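Local atomic coordinates of transcriptional regulator (Vibrio vulnificus, PDB entry 4IVN), a protein that probably represses transcription of the nan genes for sialic acid catabolism, and binds the pathway intermediate N-acetylmannosamine 6-phosphate through its sugar isomerase-like domain. Residues A[252-255]-A[260-263]; A[103-108]-A[239-244]. All coordinates share one frame; numbering follows the deposited sequence.

Interaction 1. Residues A[252-255]-A[260-263]; sequences NSLL and EYKD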
ATOM      1  N   ASN A 252       2.458  -3.666  14.965  1.00 34.98           N
ATOM      2  CA  ASN A 252       2.393  -4.917  15.729  1.00 40.62           C
ATOM      3  C   ASN A 252       3.246  -4.953  17.023  1.00 37.40           C
ATOM      4  O   ASN A 252       2.834  -5.594  18.002  1.00 36.95           O
ATOM      5  CB  ASN A 252       2.713  -6.110  14.841  1.00 37.67           C
ATOM      6  CG  ASN A 252       1.659  -6.294  13.730  1.00 35.65           C
ATOM      7  OD1 ASN A 252       0.589  -5.680  13.777  1.00 34.16           O
ATOM      8  ND2 ASN A 252       1.986  -7.069  12.720  1.00 36.33           N
ATOM      9  N   SER A 253       4.442  -4.348  17.003  1.00 41.31           N
ATOM     10  CA  SER A 253       5.227  -4.176  18.240  1.00 41.99           C
ATOM     11  C   SER A 253       4.502  -3.370  19.243  1.00 41.20           C
ATOM     12  O   SER A 253       4.465  -3.762  20.430  1.00 41.39           O
ATOM     13  CB  SER A 253       6.587  -3.562  18.021  1.00 38.43           C
ATOM     14  OG  SER A 253       7.156  -4.268  16.993  1.00 38.78           O
ATOM     15  N   LEU A 254       3.907  -2.265  18.796  1.00 39.93           N
ATOM     16  CA  LEU A 254       3.098  -1.445  19.701  1.00 39.22           C
ATOM     17  C   LEU A 254       2.007  -2.303  20.389  1.00 40.12           C
ATOM     18  O   LEU A 254       1.814  -2.230  21.623  1.00 38.20           O
ATOM     19  CB  LEU A 254       2.439  -0.266  18.979  1.00 35.19           C
ATOM     20  CG  LEU A 254       3.233   1.016  18.815  1.00 38.60           C
ATOM     21  CD1 LEU A 254       2.747   1.766  17.569  1.00 43.41           C
ATOM     22  CD2 LEU A 254       3.268   1.835  20.126  1.00 37.51           C
ATOM     23  N   LEU A 255       1.291  -3.096  19.582  1.00 36.01           N
ATOM     24  CA  LEU A 255       0.218  -3.920  20.090  1.00 35.56           C
ATOM     25  C   LEU A 255       0.786  -4.963  21.060  1.00 40.18           C
ATOM     26  O   LEU A 255       0.183  -5.299  22.066  1.00 36.95           O
ATOM     27  CB  LEU A 255      -0.519  -4.593  18.921  1.00 36.66           C
ATOM     28  CG  LEU A 255      -1.568  -3.627  18.312  1.00 35.79           C
ATOM     29  CD1 LEU A 255      -1.930  -4.036  16.902  1.00 37.35           C
ATOM     30  CD2 LEU A 255      -2.846  -3.602  19.196  1.00 37.17           C
ATOM     31  N   GLU A 260      -3.271  -2.792  25.646  1.00 43.76           N
ATOM     32  CA  GLU A 260      -4.468  -1.938  25.730  1.00 45.59           C
ATOM     33  C   GLU A 260      -4.898  -1.338  24.340  1.00 44.94           C
ATOM     34  O   GLU A 260      -6.086  -0.961  24.152  1.00 42.78           O
ATOM     35  CB  GLU A 260      -4.286  -0.829  26.805  1.00 51.97           C
ATOM     36  CG  GLU A 260      -4.161   0.635  26.331  1.00 61.98           C
ATOM     37  CD  GLU A 260      -2.729   1.291  26.238  1.00 77.51           C
ATOM     38  OE1 GLU A 260      -1.796   1.045  27.072  1.00 76.71           O
ATOM     39  OE2 GLU A 260      -2.554   2.153  25.329  1.00 73.30           O
ATOM     40  N   TYR A 261      -3.948  -1.225  23.400  1.00 37.51           N
ATOM     41  CA  TYR A 261      -4.313  -0.782  22.030  1.00 36.43           C
ATOM     42  C   TYR A 261      -5.298  -1.683  21.327  1.00 35.34           C
ATOM     43  O   TYR A 261      -6.050  -1.248  20.484  1.00 34.64           O
ATOM     44  CB  TYR A 261      -3.072  -0.630  21.150  1.00 36.44           C
ATOM     45  CG  TYR A 261      -2.211   0.578  21.539  1.00 35.78           C
ATOM     46  CD1 TYR A 261      -2.766   1.869  21.621  1.00 34.45           C
ATOM     47  CD2 TYR A 261      -0.864   0.434  21.702  1.00 38.64           C
ATOM     48  CE1 TYR A 261      -1.977   2.971  21.924  1.00 35.36           C
ATOM     49  CE2 TYR A 261      -0.041   1.532  22.030  1.00 38.03           C
ATOM     50  CZ  TYR A 261      -0.607   2.776  22.139  1.00 38.70           C
ATOM     51  OH  TYR A 261       0.257   3.828  22.438  1.00 39.14           O
ATOM     52  N   LYS A 262      -5.349  -2.940  21.732  1.00 38.63           N
ATOM     53  CA  LYS A 262      -6.365  -3.846  21.231  1.00 40.73           C
ATOM     54  C   LYS A 262      -7.799  -3.395  21.505  1.00 39.35           C
ATOM     55  O   LYS A 262      -8.666  -3.741  20.721  1.00 35.00           O
ATOM     56  CB  LYS A 262      -6.181  -5.224  21.800  1.00 44.53           C
ATOM     57  CG  LYS A 262      -5.017  -6.013  21.242  1.00 44.15           C
ATOM     58  CD  LYS A 262      -5.034  -7.341  22.010  1.00 53.16           C
ATOM     59  CE  LYS A 262      -3.947  -8.318  21.609  1.00 57.87           C
ATOM     60  NZ  LYS A 262      -4.316  -9.698  22.121  1.00 63.92           N
ATOM     61  N   ASP A 263      -8.063  -2.642  22.584  1.00 37.44           N
ATOM     62  CA  ASP A 263      -9.398  -2.060  22.738  1.00 40.79           C
ATOM     63  C   ASP A 263      -9.718  -1.083  21.634  1.00 35.51           C
ATOM     64  O   ASP A 263     -10.925  -0.974  21.295  1.00 35.87           O
ATOM     65  CB  ASP A 263      -9.610  -1.307  24.062  1.00 41.55           C
ATOM     66  CG  ASP A 263      -9.239  -2.176  25.279  1.00 50.17           C
ATOM     67  OD1 ASP A 263      -9.236  -3.396  25.152  1.00 50.37           O
ATOM     68  OD2 ASP A 263      -8.896  -1.622  26.321  1.00 52.93           O
TER
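The Tyr261 ring turns an edge to helix 237-257: the carbonyl oxygen of Leu254 lies in the ring plane, 3.8 Å from Tyr261 CD2. Over one face stands the carboxylate of Glu260, its OE2 3.5 Å above the plane and offset toward the rim. Leu254 approaches from the opposite side of that plane, its methyl CD2 meeting Tyr261 CE2 at 3.8 Å just beyond the rim. The ring is therefore caught at its edge, with a carbonyl in the plane and a methyl group below it.

The other half of the contact belongs to Leu255. With CG beside its backbone N (chi1 -83°), this leucine leans over to the second helix, and its CD2 touches Tyr261 CB at 3.6 Å and Lys262 N at 3.6 Å. The same methyl meets the CG of Lys262 at 3.8 Å; from there the lysine chain runs on extended, which suits an exposed residue whose aliphatic part packs while its charged end extends beyond the contact. Leucine suits both places, since one methyl is enough to reach the facing helix: Leu254 is buried, Leu255 partly exposed.

Tyrosine pairs a greasy ring with a polar tip, and that tip is satisfied by a hydrogen bond to His125 ND1 on helix 114-126. Leu254 packs on that helix as well, against Val121 and Val124. Packing of this kind is characteristic of a tight turn between consecutive helices, here joining the last long helix of the SIS domain, an alpha/beta sugar-phosphate-binding fold, to the C-terminal helix 261-270.

Interaction 2. Residues A[103-108]-A[239-244]; sequences DSLQDT and SKVGAL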
ATOM      1  N   ASP A 103      11.180 -11.961  -1.850  1.00 44.61           N
ATOM      2  CA  ASP A 103      12.641 -11.810  -1.579  1.00 44.64           C
ATOM      3  C   ASP A 103      12.782 -10.481  -0.834  1.00 39.39           C
ATOM      4  O   ASP A 103      13.497 -10.389   0.126  1.00 39.33           O
ATOM      5  CB  ASP A 103      13.476 -11.692  -2.880  1.00 44.25           C
ATOM      6  CG  ASP A 103      13.453 -12.953  -3.725  1.00 48.96           C
ATOM      7  OD1 ASP A 103      13.139 -14.010  -3.197  1.00 44.27           O
ATOM      8  OD2 ASP A 103      13.692 -12.850  -4.936  1.00 53.52           O
ATOM      9  N   SER A 104      12.090  -9.457  -1.307  1.00 40.29           N
ATOM     10  CA  SER A 104      12.124  -8.186  -0.591  1.00 40.35           C
ATOM     11  C   SER A 104      11.676  -8.178   0.862  1.00 38.02           C
ATOM     12  O   SER A 104      12.245  -7.440   1.687  1.00 41.45           O
ATOM     13  CB  SER A 104      11.358  -7.134  -1.370  1.00 39.14           C
ATOM     14  OG  SER A 104      12.188  -6.847  -2.452  1.00 52.58           O
ATOM     15  N   LEU A 105      10.592  -8.884   1.145  1.00 37.01           N
ATOM     16  CA  LEU A 105      10.106  -9.038   2.518  1.00 34.88           C
ATOM     17  C   LEU A 105      11.145  -9.731   3.335  1.00 38.10           C
ATOM     18  O   LEU A 105      11.476  -9.310   4.426  1.00 37.80           O
ATOM     19  CB  LEU A 105       8.791  -9.815   2.527  1.00 37.21           C
ATOM     20  CG  LEU A 105       7.584  -8.983   2.032  1.00 34.89           C
ATOM     21  CD1 LEU A 105       6.457  -9.955   1.703  1.00 35.96           C
ATOM     22  CD2 LEU A 105       7.145  -8.059   3.165  1.00 34.19           C
ATOM     23  N   GLN A 106      11.707 -10.801   2.810  1.00 39.15           N
ATOM     24  CA  GLN A 106      12.654 -11.541   3.628  1.00 41.21           C
ATOM     25  C   GLN A 106      13.924 -10.727   3.837  1.00 40.26           C
ATOM     26  O   GLN A 106      14.427 -10.646   4.958  1.00 42.89           O
ATOM     27  CB  GLN A 106      12.936 -12.888   3.004  1.00 40.37           C
ATOM     28  CG  GLN A 106      11.675 -13.753   2.910  1.00 44.75           C
ATOM     29  CD  GLN A 106      11.932 -15.046   2.159  1.00 50.84           C
ATOM     30  OE1 GLN A 106      12.768 -15.132   1.221  1.00 50.30           O
ATOM     31  NE2 GLN A 106      11.233 -16.066   2.578  1.00 49.57           N
ATOM     32  N   ASP A 107      14.421 -10.101   2.781  1.00 41.68           N
ATOM     33  CA  ASP A 107      15.541  -9.170   2.954  1.00 43.13           C
ATOM     34  C   ASP A 107      15.291  -8.063   3.947  1.00 41.97           C
ATOM     35  O   ASP A 107      16.161  -7.798   4.761  1.00 40.76           O
ATOM     36  CB  ASP A 107      15.979  -8.587   1.618  1.00 43.00           C
ATOM     37  CG  ASP A 107      16.603  -9.632   0.728  1.00 49.56           C
ATOM     38  OD1 ASP A 107      16.944 -10.724   1.233  1.00 49.58           O
ATOM     39  OD2 ASP A 107      16.750  -9.363  -0.465  1.00 57.05           O
ATOM     40  N   THR A 108      14.126  -7.401   3.878  1.00 37.74           N
ATOM     41  CA  THR A 108      13.761  -6.354   4.844  1.00 39.10           C
ATOM     42  C   THR A 108      13.733  -6.865   6.299  1.00 40.49           C
ATOM     43  O   THR A 108      14.319  -6.242   7.215  1.00 36.81           O
ATOM     44  CB  THR A 108      12.404  -5.683   4.455  1.00 34.93           C
ATOM     45  OG1 THR A 108      12.555  -5.037   3.181  1.00 31.89           O
ATOM     46  CG2 THR A 108      11.979  -4.623   5.458  1.00 33.69           C
ATOM     47  N   SER A 239      10.002  -2.636  -3.705  1.00 35.52           N
ATOM     48  CA  SER A 239      10.451  -1.572  -2.796  1.00 34.89           C
ATOM     49  C   SER A 239       9.362  -1.160  -1.785  1.00 32.65           C
ATOM     50  O   SER A 239       9.650  -0.980  -0.586  1.00 31.59           O
ATOM     51  CB  SER A 239      10.876  -0.353  -3.575  1.00 33.93           C
ATOM     52  OG  SER A 239      11.997  -0.740  -4.335  1.00 31.01           O
ATOM     53  N   LYS A 240       8.128  -1.079  -2.236  1.00 30.82           N
ATOM     54  CA  LYS A 240       7.058  -0.651  -1.368  1.00 31.64           C
ATOM     55  C   LYS A 240       6.662  -1.756  -0.374  1.00 31.46           C
ATOM     56  O   LYS A 240       6.222  -1.468   0.729  1.00 30.20           O
ATOM     57  CB  LYS A 240       5.821  -0.264  -2.193  1.00 28.42           C
ATOM     58  CG  LYS A 240       6.012   0.931  -3.169  1.00 32.44           C
ATOM     59  CD  LYS A 240       6.473   2.261  -2.476  1.00 29.16           C
ATOM     60  CE  LYS A 240       7.959   2.530  -2.662  1.00 35.50           C
ATOM     61  NZ  LYS A 240       8.326   3.950  -2.177  1.00 29.77           N
ATOM     62  N   VAL A 241       6.820  -3.011  -0.766  1.00 37.05           N
ATOM     63  CA  VAL A 241       6.355  -4.076   0.097  1.00 36.73           C
ATOM     64  C   VAL A 241       7.206  -4.088   1.358  1.00 35.06           C
ATOM     65  O   VAL A 241       6.699  -4.302   2.454  1.00 35.63           O
ATOM     66  CB  VAL A 241       6.255  -5.441  -0.624  1.00 37.45           C
ATOM     67  CG1 VAL A 241       7.623  -6.098  -0.723  1.00 33.85           C
ATOM     68  CG2 VAL A 241       5.292  -6.352   0.157  1.00 37.65           C
ATOM     69  N   GLY A 242       8.492  -3.809   1.254  1.00 32.25           N
ATOM     70  CA  GLY A 242       9.258  -3.784   2.494  1.00 32.41           C
ATOM     71  C   GLY A 242       8.977  -2.577   3.366  1.00 35.41           C
ATOM     72  O   GLY A 242       9.072  -2.677   4.598  1.00 36.59           O
ATOM     73  N   ALA A 243       8.669  -1.431   2.721  1.00 28.72           N
ATOM     74  CA  ALA A 243       8.276  -0.162   3.467  1.00 32.86           C
ATOM     75  C   ALA A 243       6.970  -0.445   4.244  1.00 32.57           C
ATOM     76  O   ALA A 243       6.860  -0.150   5.460  1.00 28.56           O
ATOM     77  CB  ALA A 243       8.148   1.029   2.532  1.00 26.96           C
ATOM     78  N   LEU A 244       6.040  -1.159   3.598  1.00 31.63           N
ATOM     79  CA  LEU A 244       4.814  -1.550   4.310  1.00 31.90           C
ATOM     80  C   LEU A 244       5.029  -2.545   5.437  1.00 32.18           C
ATOM     81  O   LEU A 244       4.372  -2.412   6.464  1.00 32.69           O
ATOM     82  CB  LEU A 244       3.760  -2.087   3.316  1.00 30.85           C
ATOM     83  CG  LEU A 244       3.269  -1.095   2.290  1.00 30.57           C
ATOM     84  CD1 LEU A 244       2.584  -1.880   1.092  1.00 32.12           C
ATOM     85  CD2 LEU A 244       2.368   0.039   2.861  1.00 28.12           C
TER
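Leu105 and Val241 meet at about a right angle, the leucine laid across the forked end of the valine. Leu105 CD2 lies 3.9 Å from Val241 CG2, while Leu105 CG sits near both valine methyls. The same leucine methyl also rests 3.8 Å from the backbone oxygen Val241 O. The other valine branch, CG1, points at Ser104 and stops 3.9 Å from its CB. A beta-branched residue is apt here, because its two methyls serve two neighbours one position apart on the facing helix.

One turn after Ser104, Thr108 faces Gly242, the neighbour of Val241. The glycine has no side chain, so Thr108 OG1 comes within 3.6 Å of Gly242 CA, and Thr108 CG2 rests 3.6 Å from Gly242 O. The threonine hydroxyl is directed back along its own helix: with OG1 anti to the carbonyl carbon (chi1 -63°), it donates to Ser104 O at 2.8 Å, tilted 26° from the carbonyl plane. The backbone Thr108 N donates to that oxygen from the opposite face, and two bonds thus grip it. Thr108 OG1 is also hydrogen-bonded to Ala226 N, and Ser104 OG to Arg227 NH1.

With glycine at 242 and a serine facing Val241, the axes of the short segments pass 8.4 Å apart, their directions 42° from parallel. Helix 93-111 thus lies against the first turns of helix 237-257, next to the loop that follows strand 221-224. Leu105 and Val241 each also pack on their own counterparts in the second subunit, placing the crossing at the dimer interface, while Ala243 and Leu244 of helix 237-257 lean on helix 137-151.

Followed from the N terminus, the chain enters interaction 2 on helix 93-111 and then runs through all five strands of the parallel sheet before helix 237-257 returns to close a loop with 130 residues between the segments. Interaction 1 opens afterwards, farther along that same helix, and closes almost at once, with four residues between the segments, two still helical. The two are in series, neither nested nor crossed, with centres about 23 Å apart and nearest atoms about 8 Å apart. Helix 237-257 is their common element: near its start it is tied to helix 93-111, ahead of helix 114-126 and the sheet, near its end to the C-terminal helix 261-270, and both regions touch the second subunit.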